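Local coordinates for protein DPSA (Streptomyces coelicolor, PDB 4CY9) that belongs to the Dps family of ferritin-like proteins and probably oxidises and stores iron inside a twelve-subunit shell, with a likely role in binding DNA, at residues Pro5-Val9 and Arg74-Gly79; Ala16-Leu20 and Ile133-Thr137; Leu31-His35 and Val64-Ala68; Val41-Val46 and Arg102-His108; Val119-Arg124 and Gln144-Glu149. All coordinates share one frame; numbering follows the deposited sequence. Where two conformers were deposited one is given.

Overall arrangement
The five contacts run along one elongated four-helix bundle of the ferritin type. Contacts 1 and 2 sit together at one end, centres 10 Å apart and joined by a salt bridge between Arg74 and Asp134. Contacts 3 and 5 lie near the middle, centres 12 Å apart, touching through Met67, Leu34 and Leu148. Contact 4 holds the far end, its centre 40 Å from that of contact 1. Helix 14-44 serves contacts 2, 3 and 4, helix 50-77 contacts 1 and 3, helix 105-133 contacts 4 and 5, helix 135-158 contacts 2 and 5. Along the chain contact 3 is nested inside contacts 1 and 2, whereas contact 5 follows contacts 1, 3 and 4. Each is also touched by another subunit.

Contact 1 (Pro5-Val9 and Arg74-Gly79); sequences PKYTV and RIAALG
Tyr7 lays its ring over Gly79, whose CA lies 4.0 Å from the ring centroid and 27° off the normal, a CH-pi contact displaced toward the rim. A first torsion of 70° sets CG between the backbone N and the carbonyl carbon, and this folds the ring back along the end of helix 50-77. On the next residue the hydroxyl takes over: Thr8 OG1 donates to Leu78 O at 2.7 Å, approaching from 32° out of the carbonyl plane. The same carbonyl receives a CA-H contact from Thr8 and is brushed by Pro5, with CG of the proline 3.4 Å from Leu78 O. In the conformer modelled here, Val9 continues the cover on the apolar side, where its CG2 meets Leu78 CD2 at 3.7 Å and also touches Ala77 O at 3.4 Å.

A water ties the backbones together, accepting from Lys6 N at 3.0 Å and donating to Gly79 O at 2.8 Å. In that same conformer Val9 CG2 sits over one face of the Arg74 guanidinium, offset toward its rim. Arg74 forms salt bridges with Glu149 of a second subunit and with Asp134 of its own chain; that subunit packs on Tyr7 as well.

Gly79 leaves the helix with positive phi and bonds back into the last turn. The arrangement is thus a Schellman motif at a helix C terminus, covered by the N-terminal tail of a Dps subunit.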
# COMPACT_ATOMS: atom_id res chain seq x y z
N PRO A 5 -33.84 -6.77 27.84
CA PRO A 5 -33.59 -5.40 27.48
C PRO A 5 -34.92 -4.65 27.20
O PRO A 5 -36.01 -5.28 27.07
CB PRO A 5 -32.81 -5.52 26.13
CG PRO A 5 -33.32 -6.83 25.51
CD PRO A 5 -33.49 -7.74 26.79
N LYS A 6 -34.80 -3.32 27.03
CA LYS A 6 -35.96 -2.51 26.62
C LYS A 6 -36.25 -2.50 25.13
O LYS A 6 -37.39 -2.25 24.72
CB LYS A 6 -35.81 -1.06 27.15
CG LYS A 6 -35.74 -1.12 28.67
CD LYS A 6 -35.61 0.30 29.19
CE LYS A 6 -35.56 0.17 30.72
NZ LYS A 6 -34.81 1.33 31.27
N TYR A 7 -35.26 -2.81 24.26
CA TYR A 7 -35.50 -2.95 22.86
C TYR A 7 -34.54 -4.07 22.47
O TYR A 7 -33.63 -4.32 23.22
CB TYR A 7 -35.06 -1.59 22.09
CG TYR A 7 -33.54 -1.41 22.09
CD1 TYR A 7 -32.89 -0.75 23.17
CD2 TYR A 7 -32.69 -1.90 21.01
CE1 TYR A 7 -31.53 -0.61 23.20
CE2 TYR A 7 -31.28 -1.82 21.10
CZ TYR A 7 -30.72 -1.12 22.17
OH TYR A 7 -29.34 -1.02 22.26
N THR A 8 -34.71 -4.66 21.30
CA THR A 8 -33.70 -5.63 20.79
C THR A 8 -33.77 -5.59 19.27
O THR A 8 -34.56 -4.80 18.70
CB THR A 8 -33.91 -7.01 21.47
OG1 THR A 8 -32.79 -7.83 21.14
CG2 THR A 8 -35.22 -7.71 20.90
N VAL A 9 -33.06 -6.47 18.64
CA VAL A 9 -32.98 -6.54 17.24
C VAL A 9 -34.41 -6.88 16.68
O VAL A 9 -35.12 -7.66 17.39
CB VAL A 9 -32.04 -7.68 17.06
CG1 VAL A 9 -32.11 -8.11 15.61
CG2 VAL A 9 -30.59 -7.23 17.43
N ARG A 74 -22.48 -7.11 19.45
CA ARG A 74 -23.76 -7.87 19.21
C ARG A 74 -24.59 -7.82 20.50
O ARG A 74 -25.84 -7.64 20.46
CB ARG A 74 -23.40 -9.35 18.90
CG ARG A 74 -24.71 -10.14 18.57
CD ARG A 74 -25.33 -9.49 17.27
NE ARG A 74 -26.55 -10.30 16.87
CZ ARG A 74 -27.36 -9.86 15.89
NH1 ARG A 74 -27.08 -8.69 15.27
NH2 ARG A 74 -28.46 -10.59 15.61
N ILE A 75 -23.93 -7.88 21.65
CA ILE A 75 -24.67 -7.63 22.94
C ILE A 75 -25.36 -6.28 22.90
O ILE A 75 -26.55 -6.14 23.26
CB ILE A 75 -23.69 -7.65 24.11
CG1 ILE A 75 -23.28 -9.15 24.42
CG2 ILE A 75 -24.41 -7.09 25.38
CD1 ILE A 75 -22.03 -9.29 25.37
N ALA A 76 -24.62 -5.25 22.45
CA ALA A 76 -25.22 -3.91 22.47
C ALA A 76 -26.38 -3.81 21.47
O ALA A 76 -27.47 -3.26 21.81
CB ALA A 76 -24.08 -2.88 22.08
N ALA A 77 -26.26 -4.44 20.27
CA ALA A 77 -27.36 -4.42 19.28
C ALA A 77 -28.59 -5.17 19.85
O ALA A 77 -29.71 -4.78 19.58
CB ALA A 77 -26.87 -5.07 17.99
N LEU A 78 -28.29 -6.21 20.64
CA LEU A 78 -29.44 -6.98 21.27
C LEU A 78 -30.03 -6.21 22.43
O LEU A 78 -31.12 -6.69 22.95
CB LEU A 78 -28.93 -8.38 21.81
CG LEU A 78 -28.65 -9.30 20.63
CD1 LEU A 78 -27.78 -10.48 21.10
CD2 LEU A 78 -29.95 -9.88 19.98
N GLY A 79 -29.52 -5.07 22.83
CA GLY A 79 -30.09 -4.20 23.87
C GLY A 79 -29.45 -4.30 25.20
O GLY A 79 -29.90 -3.65 26.16
O HOH W 1 -32.11 -2.06 26.74

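Contact 2 (Ala16-Leu20 and Ile133-Thr137); sequences AAGRL and IDPAT
The guanidinium of Arg19 is met obliquely by the end of Ile133, whose CD1 lies 3.7 Å from Arg19 NH1. A bend at chi3 turns the arginine back over its own helix, where NE forms a salt bridge with Glu15; the side chain is exposed and modelled here in one of two conformers, which makes this contact doubtful. The other flat group, the carboxylate of Asp134, turns its oxygens toward the helix that begins after it. Thr137 OG1 donates to Asp134 OD2 at 2.6 Å, on the anti side and 28° out of the carboxylate plane. Weaker bonds come from the backbone, Ala136 N to Asp134 OD1 at 3.1 Å and Thr137 N to Asp134 OD2 at 3.1 Å. Arg74 adds a salt bridge to OD2 and a hydrogen bond to the threonine hydroxyl, and Arg124 of a neighbouring subunit a salt bridge to OD1; two arginines would be expected to stabilise the buried charge.

Between these polar ends lies an apolar seam. Leu20 and Ile133 slide past each other in opposite directions, with CD2 of the leucine 3.9 Å from CG2 of the isoleucine. Ile133 CG2 also lies 4.0 Å from Ala16 CB. Leu20 and Thr137 instead reach tip to tip, Leu20 CD2 being 3.7 Å from Thr137 OG1. With CG opposite the backbone N (chi1 -174°), the leucine projects across to the turn, and CD2 also touches Asp134 CB.

This is a classical helix N-cap: Asp134, followed by Pro135, starts helix 135-158 at the tight turn after helix 105-133, while helix 14-44 packs alongside in the ferritin-like bundle.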
# COMPACT_ATOMS: atom_id res chain seq x y z
N ALA A 16 -36.26 -13.45 25.24
CA ALA A 16 -35.31 -14.42 24.58
C ALA A 16 -33.97 -13.63 24.38
O ALA A 16 -32.84 -14.17 24.64
CB ALA A 16 -35.79 -14.94 23.23
N ALA A 17 -34.09 -12.36 23.91
CA ALA A 17 -32.79 -11.57 23.76
C ALA A 17 -32.08 -11.46 25.12
O ALA A 17 -30.82 -11.53 25.14
CB ALA A 17 -33.12 -10.14 23.25
N GLY A 18 -32.77 -11.28 26.27
CA GLY A 18 -32.07 -11.19 27.55
C GLY A 18 -31.28 -12.48 27.80
O GLY A 18 -30.18 -12.43 28.38
N ARG A 19 -31.88 -13.66 27.51
CA ARG A 19 -31.08 -14.84 27.81
C ARG A 19 -29.89 -14.94 26.79
O ARG A 19 -28.83 -15.33 27.25
CB ARG A 19 -31.90 -16.13 27.74
CG ARG A 19 -32.91 -16.18 28.89
CD ARG A 19 -33.83 -17.43 28.65
NE ARG A 19 -34.86 -17.32 27.62
CZ ARG A 19 -34.92 -17.95 26.41
NH1 ARG A 19 -33.93 -18.77 25.91
NH2 ARG A 19 -36.01 -17.72 25.64
N LEU A 20 -30.08 -14.50 25.58
CA LEU A 20 -28.87 -14.50 24.59
C LEU A 20 -27.82 -13.49 25.10
O LEU A 20 -26.62 -13.81 24.99
CB LEU A 20 -29.44 -14.15 23.17
CG LEU A 20 -28.31 -14.28 22.11
CD1 LEU A 20 -27.60 -15.67 22.13
CD2 LEU A 20 -29.02 -14.09 20.76
N ILE A 133 -32.35 -19.12 19.45
CA ILE A 133 -32.88 -17.77 19.63
C ILE A 133 -32.72 -16.91 18.37
O ILE A 133 -33.67 -16.18 17.97
CB ILE A 133 -32.14 -17.07 20.83
CG1 ILE A 133 -32.51 -17.80 22.18
CG2 ILE A 133 -32.57 -15.57 21.00
CD1 ILE A 133 -31.64 -17.45 23.38
N ASP A 134 -31.56 -16.95 17.73
CA ASP A 134 -31.31 -16.02 16.61
C ASP A 134 -30.18 -16.59 15.72
O ASP A 134 -29.00 -16.59 16.16
CB ASP A 134 -30.75 -14.74 17.29
CG ASP A 134 -30.21 -13.78 16.23
OD1 ASP A 134 -30.71 -13.78 15.09
OD2 ASP A 134 -29.34 -13.00 16.58
N PRO A 135 -30.47 -16.94 14.49
CA PRO A 135 -29.49 -17.52 13.58
C PRO A 135 -28.37 -16.48 13.27
O PRO A 135 -27.26 -16.89 12.91
CB PRO A 135 -30.26 -17.78 12.26
CG PRO A 135 -31.46 -16.86 12.35
CD PRO A 135 -31.83 -16.87 13.85
N ALA A 136 -28.61 -15.18 13.34
CA ALA A 136 -27.52 -14.27 13.01
C ALA A 136 -26.42 -14.31 14.06
O ALA A 136 -25.23 -14.29 13.75
CB ALA A 136 -28.08 -12.81 12.90
N THR A 137 -26.84 -14.45 15.36
CA THR A 137 -25.83 -14.54 16.43
C THR A 137 -25.18 -15.91 16.37
O THR A 137 -23.99 -16.06 16.61
CB THR A 137 -26.50 -14.33 17.81
OG1 THR A 137 -27.09 -13.01 17.84
CG2 THR A 137 -25.39 -14.45 18.96

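Contact 3 (Leu31-His35 and Val64-Ala68); sequences LNDLH and VRDMA
His35 and Arg65 cross at about a right angle, and the arginine's CG methylene sits over the centre of the imidazole face. Arg65 CG stands 3.5 Å from the His35 ring centroid, close to the normal, in a CH-pi contact, while the opposite face is covered by the carbonyl oxygen of Asn32. The extended arginine then carries its guanidinium past the ring, edge toward His35 ND1, with the two planes 78° apart. His35 reaches this place because its first torsion (65°) puts CG between the backbone N and the carbonyl carbon.

At the ring's edge, Val64 CG1 lies 3.8 Å from His35 CB and 3.4 Å from Leu31 O. Leu34 meets the same valine at right angles, CD2 to Val64 CG2 at 3.9 Å, and Leu31 crosses Met67 likewise, with CD2 4.0 Å from SD. The axes of segments 31-35 and 64-68 run antiparallel, 8.9 Å apart at their closest.

Arg65 also packs on its counterpart Arg65 of a neighbouring subunit, so the site lies at a subunit interface. His35 NE2 donates to Asn32 OD1 at 3.1 Å, the acceptor 24° out of the ring plane. A water bonds to His35 ND1 while accepting from Arg65 NH2. Gripped at both nitrogens, the buried imidazole has its rotation fixed, and the bond to the asparagine oxygen makes protonation at NE2 likely.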
# COMPACT_ATOMS: atom_id res chain seq x y z
N LEU A 31 -13.46 -14.41 26.05
CA LEU A 31 -12.58 -13.93 24.97
C LEU A 31 -11.65 -12.85 25.54
O LEU A 31 -10.47 -12.83 25.15
CB LEU A 31 -13.46 -13.31 23.84
CG LEU A 31 -14.20 -14.46 23.08
CD1 LEU A 31 -15.25 -13.67 22.19
CD2 LEU A 31 -13.24 -15.25 22.13
N ASN A 32 -12.12 -12.00 26.48
CA ASN A 32 -11.19 -10.98 27.02
C ASN A 32 -10.16 -11.64 27.87
O ASN A 32 -8.97 -11.29 27.77
CB ASN A 32 -12.01 -10.01 27.86
CG ASN A 32 -12.76 -8.98 26.97
OD1 ASN A 32 -12.41 -8.73 25.81
ND2 ASN A 32 -13.82 -8.32 27.58
N ASP A 33 -10.56 -12.64 28.68
CA ASP A 33 -9.52 -13.32 29.49
C ASP A 33 -8.54 -14.06 28.53
O ASP A 33 -7.31 -14.02 28.75
CB ASP A 33 -10.26 -14.34 30.37
CG ASP A 33 -9.41 -14.89 31.54
OD1 ASP A 33 -8.14 -14.88 31.50
OD2 ASP A 33 -10.10 -15.27 32.53
N LEU A 34 -9.03 -14.59 27.40
CA LEU A 34 -8.12 -15.30 26.52
C LEU A 34 -7.11 -14.31 25.86
O LEU A 34 -5.92 -14.66 25.83
CB LEU A 34 -8.95 -15.93 25.34
CG LEU A 34 -8.06 -16.66 24.30
CD1 LEU A 34 -7.24 -17.83 24.93
CD2 LEU A 34 -9.07 -17.37 23.29
N HIS A 35 -7.55 -13.16 25.34
CA HIS A 35 -6.46 -12.34 24.75
C HIS A 35 -5.48 -11.72 25.79
O HIS A 35 -4.31 -11.59 25.52
CB HIS A 35 -6.96 -11.24 23.78
CG HIS A 35 -7.80 -10.14 24.38
ND1 HIS A 35 -7.23 -9.02 24.97
CD2 HIS A 35 -9.16 -9.86 24.22
CE1 HIS A 35 -8.25 -8.11 25.32
NE2 HIS A 35 -9.42 -8.63 24.88
N VAL A 64 -8.44 -12.66 18.39
CA VAL A 64 -9.32 -12.80 19.58
C VAL A 64 -9.84 -11.44 20.06
O VAL A 64 -11.01 -11.32 20.48
CB VAL A 64 -8.56 -13.56 20.73
CG1 VAL A 64 -9.39 -13.60 22.06
CG2 VAL A 64 -8.29 -15.05 20.26
N ARG A 65 -8.99 -10.41 19.99
CA ARG A 65 -9.54 -9.06 20.33
C ARG A 65 -10.67 -8.68 19.33
O ARG A 65 -11.67 -8.05 19.79
CB ARG A 65 -8.40 -7.96 20.24
CG ARG A 65 -7.46 -8.15 21.47
CD ARG A 65 -6.13 -7.34 21.15
NE ARG A 65 -5.30 -7.32 22.40
CZ ARG A 65 -4.07 -6.73 22.43
NH1 ARG A 65 -3.52 -6.27 21.26
NH2 ARG A 65 -3.47 -6.68 23.59
N ASP A 66 -10.53 -9.01 18.06
CA ASP A 66 -11.57 -8.73 17.08
C ASP A 66 -12.87 -9.52 17.45
O ASP A 66 -14.00 -9.00 17.34
CB ASP A 66 -11.15 -9.12 15.64
CG ASP A 66 -10.15 -8.12 14.99
OD1 ASP A 66 -10.02 -7.04 15.50
OD2 ASP A 66 -9.58 -8.51 13.92
N MET A 67 -12.70 -10.81 17.80
CA MET A 67 -13.88 -11.65 18.23
C MET A 67 -14.57 -10.97 19.44
O MET A 67 -15.82 -10.87 19.40
CB MET A 67 -13.39 -13.07 18.72
CG MET A 67 -12.88 -13.87 17.46
SD MET A 67 -12.41 -15.46 18.26
CE MET A 67 -11.41 -16.05 16.88
N ALA A 68 -13.81 -10.48 20.40
CA ALA A 68 -14.44 -9.88 21.61
C ALA A 68 -15.23 -8.64 21.18
O ALA A 68 -16.35 -8.40 21.66
CB ALA A 68 -13.31 -9.48 22.64
O HOH W 2 -4.75 -8.17 25.58

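Contact 4 (Val41-Val46 and Arg102-His108); sequences VHWNVV and RADAIAH
Asn44 O accepts two bonds just before strand 45-46. Ala103 N donates to it at 3.2 Å, nearly in line with the C=O bond, and His108 NE2 adds a weak one to Asn44 O at 3.3 Å. The ladder continues with Val46 N giving to Ala103 O at 3.0 Å, then weakly with Ala105 N to Val46 O, the parallel pairing of two very short strands. CA-H contacts from Arg102 to Asn44 O and from Asp104 to Val46 O lie beside these bonds.

The imidazole of His108 is held at both nitrogens: ND1 bonds to Tyr98 OH, and NE2 has a second weak partner in Gly101 O. Val41 CA lies over one ring face, Val41 CG1 packs 3.7 Å from His108 CB, and Val45 CG1, in the conformer modelled, lies obliquely by CD2. Arg102 lies with its CG 3.7 Å from Val46 CG1 and sends its guanidinium to Glu160 of a neighbouring subunit, a salt bridge.

In one modelled conformer, Asp104 caps helix 105-133, taking Ala107 N on OD1. The little sheet thus joins the C-terminal end of helix 14-44 to the start of helix 105-133, with helix 50-77 packed against Val41, Val45 and Ala105.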
# COMPACT_ATOMS: atom_id res chain seq x y z
N VAL A 41 1.28 -15.07 27.85
CA VAL A 41 2.16 -16.14 27.37
C VAL A 41 3.22 -15.53 26.45
O VAL A 41 4.42 -15.89 26.49
CB VAL A 41 1.32 -17.24 26.64
CG1 VAL A 41 2.28 -18.28 26.07
CG2 VAL A 41 0.40 -17.93 27.70
N HIS A 42 2.83 -14.69 25.50
CA HIS A 42 3.78 -14.05 24.57
C HIS A 42 4.94 -13.41 25.35
O HIS A 42 6.09 -13.49 24.92
CB HIS A 42 2.95 -13.03 23.81
CG HIS A 42 3.70 -12.13 22.87
ND1 HIS A 42 3.99 -12.49 21.58
CD2 HIS A 42 3.95 -10.76 22.97
CE1 HIS A 42 4.57 -11.48 20.89
NE2 HIS A 42 4.55 -10.37 21.78
N TRP A 43 4.65 -12.74 26.44
CA TRP A 43 5.73 -12.02 27.16
C TRP A 43 6.59 -12.93 27.98
O TRP A 43 7.76 -12.61 28.20
CB TRP A 43 5.09 -11.02 28.15
CG TRP A 43 4.29 -9.94 27.47
CD1 TRP A 43 4.53 -9.34 26.25
CD2 TRP A 43 3.08 -9.33 27.98
NE1 TRP A 43 3.55 -8.43 25.95
CE2 TRP A 43 2.66 -8.36 26.99
CE3 TRP A 43 2.33 -9.49 29.17
CZ2 TRP A 43 1.50 -7.56 27.14
CZ3 TRP A 43 1.19 -8.63 29.34
CH2 TRP A 43 0.77 -7.68 28.38
N ASN A 44 6.07 -14.09 28.39
CA ASN A 44 6.73 -14.88 29.42
C ASN A 44 7.16 -16.27 28.95
O ASN A 44 7.58 -17.09 29.76
CB ASN A 44 5.76 -15.06 30.62
CG ASN A 44 5.50 -13.69 31.31
OD1 ASN A 44 4.33 -13.19 31.41
ND2 ASN A 44 6.61 -13.03 31.69
N VAL A 45 7.18 -16.53 27.64
CA VAL A 45 7.78 -17.75 27.12
C VAL A 45 9.31 -17.61 27.05
O VAL A 45 9.78 -16.52 26.71
CB VAL A 45 7.29 -18.04 25.63
CG1 VAL A 45 5.93 -18.70 25.66
CG2 VAL A 45 7.25 -16.79 24.71
N VAL A 46 10.03 -18.68 27.31
CA VAL A 46 11.52 -18.71 27.21
C VAL A 46 11.93 -20.03 26.55
O VAL A 46 11.12 -20.95 26.30
CB VAL A 46 12.15 -18.59 28.68
CG1 VAL A 46 11.79 -17.18 29.23
CG2 VAL A 46 11.70 -19.72 29.62
N ARG A 102 6.76 -17.41 34.06
CA ARG A 102 7.78 -17.63 33.06
C ARG A 102 7.95 -19.15 32.87
O ARG A 102 8.03 -19.93 33.89
CB ARG A 102 9.13 -17.01 33.55
CG ARG A 102 10.23 -17.30 32.56
CD ARG A 102 11.53 -17.17 33.36
NE ARG A 102 11.73 -15.82 33.64
CZ ARG A 102 11.85 -15.20 34.84
NH1 ARG A 102 11.66 -15.70 36.06
NH2 ARG A 102 12.14 -13.91 34.78
N ALA A 103 8.03 -19.64 31.64
CA ALA A 103 8.21 -21.12 31.43
C ALA A 103 8.62 -21.36 30.03
O ALA A 103 8.49 -20.51 29.17
CB ALA A 103 6.86 -21.91 31.67
N ASP A 104 9.12 -22.57 29.79
CA ASP A 104 9.50 -22.85 28.44
C ASP A 104 8.24 -22.93 27.52
O ASP A 104 7.13 -23.12 27.91
CB ASP A 104 10.31 -24.14 28.34
CG ASP A 104 9.45 -25.33 28.03
OD1 ASP A 104 8.56 -25.64 28.82
OD2 ASP A 104 9.54 -25.86 26.88
N ALA A 105 8.50 -22.72 26.25
CA ALA A 105 7.47 -22.39 25.30
C ALA A 105 6.63 -23.57 25.16
O ALA A 105 5.35 -23.48 25.14
CB ALA A 105 8.06 -21.81 23.92
N ILE A 106 7.20 -24.74 25.20
CA ILE A 106 6.45 -25.91 25.21
C ILE A 106 5.60 -26.29 26.41
O ILE A 106 4.46 -26.74 26.16
CB ILE A 106 7.18 -27.14 24.48
N ALA A 107 5.94 -25.91 27.66
CA ALA A 107 5.17 -25.93 28.75
C ALA A 107 3.92 -24.94 28.65
O ALA A 107 2.76 -25.22 29.13
CB ALA A 107 5.93 -25.56 30.01
N HIS A 108 4.19 -23.74 28.18
CA HIS A 108 3.04 -22.80 27.99
C HIS A 108 2.08 -23.35 26.94
O HIS A 108 0.84 -23.19 27.10
CB HIS A 108 3.54 -21.47 27.48
CG HIS A 108 3.95 -20.56 28.58
ND1 HIS A 108 3.01 -20.03 29.44
CD2 HIS A 108 5.21 -19.93 28.91
CE1 HIS A 108 3.60 -19.20 30.36
NE2 HIS A 108 4.96 -19.13 30.04

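Contact 5 (Val119-Arg124 and Gln144-Glu149); sequences VVEGMR and QLRDLE
Arg124 and Glu149 form a salt bridge across the helices, with guanidinium and carboxylate planes only 19° apart. Arg124 NH2 donates to the syn lone pair of Glu149 OE2 at 2.6 Å, and Arg124 NE adds a weak bond to the same oxygen at 3.1 Å. Leu145 CD2 lies over the centre of one guanidinium face, 3.9 Å from Arg124 CZ, and so braces the plane from that side. Val120 flanks the acid, its CG1 3.4 Å from Glu149 OE2 and 3.7 Å from Leu145 CD1.

Inward, Met123 and Leu148 cross at about a right angle, CG to CD1 at 3.9 Å, and Val119 CG1 touches the same methyl of Leu148. The axes of segments 119-124 and 144-149 run antiparallel, at 165°, in the helical hairpin of the ferritin four-helix bundle formed by helices 105-133 and 135-158. Bends at chi2 and chi3 curl Met123 so that its CE comes 3.4 Å from Gln144 OE1, a buried oxygen with no polar partner in the model; NE2 of that glutamine makes a weak bond to Met67 O.

Farther out, another subunit completes the charges: its Arg74 reaches Glu149 OE1 and its Asp134 binds Arg124 NH2, while Val9 and Pro10 of that subunit pack against Glu149, Val120 and Arg124.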
# COMPACT_ATOMS: atom_id res chain seq x y z
N VAL A 119 -12.42 -22.79 26.30
CA VAL A 119 -13.03 -21.72 25.52
C VAL A 119 -13.88 -22.35 24.39
O VAL A 119 -15.03 -21.92 24.11
CB VAL A 119 -11.90 -20.82 24.88
CG1 VAL A 119 -12.64 -19.80 23.97
CG2 VAL A 119 -11.26 -19.93 26.01
N VAL A 120 -13.33 -23.37 23.73
CA VAL A 120 -14.02 -24.02 22.57
C VAL A 120 -15.31 -24.68 23.12
O VAL A 120 -16.37 -24.57 22.49
CB VAL A 120 -13.07 -25.06 21.90
CG1 VAL A 120 -13.95 -26.00 20.99
CG2 VAL A 120 -12.07 -24.20 21.07
N GLU A 121 -15.22 -25.36 24.23
CA GLU A 121 -16.46 -25.99 24.72
C GLU A 121 -17.49 -24.94 25.14
O GLU A 121 -18.69 -25.18 24.87
CB GLU A 121 -16.17 -26.91 26.00
CG GLU A 121 -15.40 -28.12 25.47
CD GLU A 121 -14.89 -29.03 26.64
OE1 GLU A 121 -14.82 -28.60 27.80
OE2 GLU A 121 -14.45 -30.15 26.32
N GLY A 122 -17.07 -23.81 25.74
CA GLY A 122 -17.98 -22.72 26.09
C GLY A 122 -18.62 -22.14 24.84
O GLY A 122 -19.84 -21.82 24.84
N MET A 123 -17.80 -21.97 23.78
CA MET A 123 -18.38 -21.41 22.51
C MET A 123 -19.32 -22.41 21.86
O MET A 123 -20.37 -22.00 21.34
CB MET A 123 -17.23 -21.12 21.51
CG MET A 123 -16.45 -19.84 22.00
SD MET A 123 -17.33 -18.28 21.80
CE MET A 123 -17.08 -17.99 20.02
N ARG A 124 -19.00 -23.71 21.97
CA ARG A 124 -19.91 -24.67 21.29
C ARG A 124 -21.28 -24.68 22.03
O ARG A 124 -22.31 -24.80 21.35
CB ARG A 124 -19.32 -26.11 21.44
CG ARG A 124 -18.42 -26.43 20.31
CD ARG A 124 -18.12 -27.98 20.15
NE ARG A 124 -17.16 -27.97 19.03
CZ ARG A 124 -17.53 -28.04 17.73
NH1 ARG A 124 -18.79 -28.34 17.44
NH2 ARG A 124 -16.64 -27.96 16.73
N GLN A 144 -16.32 -17.89 14.77
CA GLN A 144 -15.35 -17.67 15.84
C GLN A 144 -14.88 -19.00 16.40
O GLN A 144 -13.67 -19.22 16.61
CB GLN A 144 -15.97 -16.84 16.98
CG GLN A 144 -16.36 -15.43 16.38
CD GLN A 144 -16.81 -14.51 17.46
OE1 GLN A 144 -17.28 -15.00 18.49
NE2 GLN A 144 -16.78 -13.16 17.25
N LEU A 145 -15.87 -19.89 16.65
CA LEU A 145 -15.56 -21.25 17.20
C LEU A 145 -14.53 -21.92 16.29
O LEU A 145 -13.54 -22.49 16.76
CB LEU A 145 -16.89 -22.07 17.21
CG LEU A 145 -16.61 -23.62 17.47
CD1 LEU A 145 -16.08 -23.84 18.91
CD2 LEU A 145 -18.04 -24.23 17.37
N ARG A 146 -14.75 -21.89 14.98
CA ARG A 146 -13.80 -22.63 14.08
C ARG A 146 -12.42 -21.99 14.11
O ARG A 146 -11.40 -22.69 14.22
CB ARG A 146 -14.32 -22.61 12.63
CG ARG A 146 -13.35 -23.50 11.73
CD ARG A 146 -13.99 -23.78 10.30
NE ARG A 146 -14.05 -22.50 9.54
CZ ARG A 146 -15.18 -21.81 9.33
NH1 ARG A 146 -16.39 -22.21 9.80
NH2 ARG A 146 -15.13 -20.61 8.66
N ASP A 147 -12.38 -20.66 14.10
CA ASP A 147 -11.06 -20.00 14.18
C ASP A 147 -10.33 -20.35 15.50
O ASP A 147 -9.09 -20.58 15.48
CB ASP A 147 -11.23 -18.45 14.09
CG ASP A 147 -11.50 -18.00 12.61
OD1 ASP A 147 -11.33 -18.77 11.66
OD2 ASP A 147 -11.87 -16.83 12.47
N LEU A 148 -11.07 -20.39 16.61
CA LEU A 148 -10.42 -20.73 17.90
C LEU A 148 -9.94 -22.17 17.84
O LEU A 148 -8.79 -22.46 18.32
CB LEU A 148 -11.44 -20.62 19.07
CG LEU A 148 -11.83 -19.10 19.28
CD1 LEU A 148 -13.13 -18.97 20.15
CD2 LEU A 148 -10.68 -18.33 20.02
N GLU A 149 -10.75 -23.10 17.28
CA GLU A 149 -10.28 -24.50 17.19
C GLU A 149 -9.06 -24.60 16.29
O GLU A 149 -8.17 -25.46 16.54
CB GLU A 149 -11.39 -25.36 16.57
CG GLU A 149 -12.51 -25.55 17.57
CD GLU A 149 -13.70 -26.28 16.93
OE1 GLU A 149 -13.86 -26.30 15.68
OE2 GLU A 149 -14.60 -26.73 17.75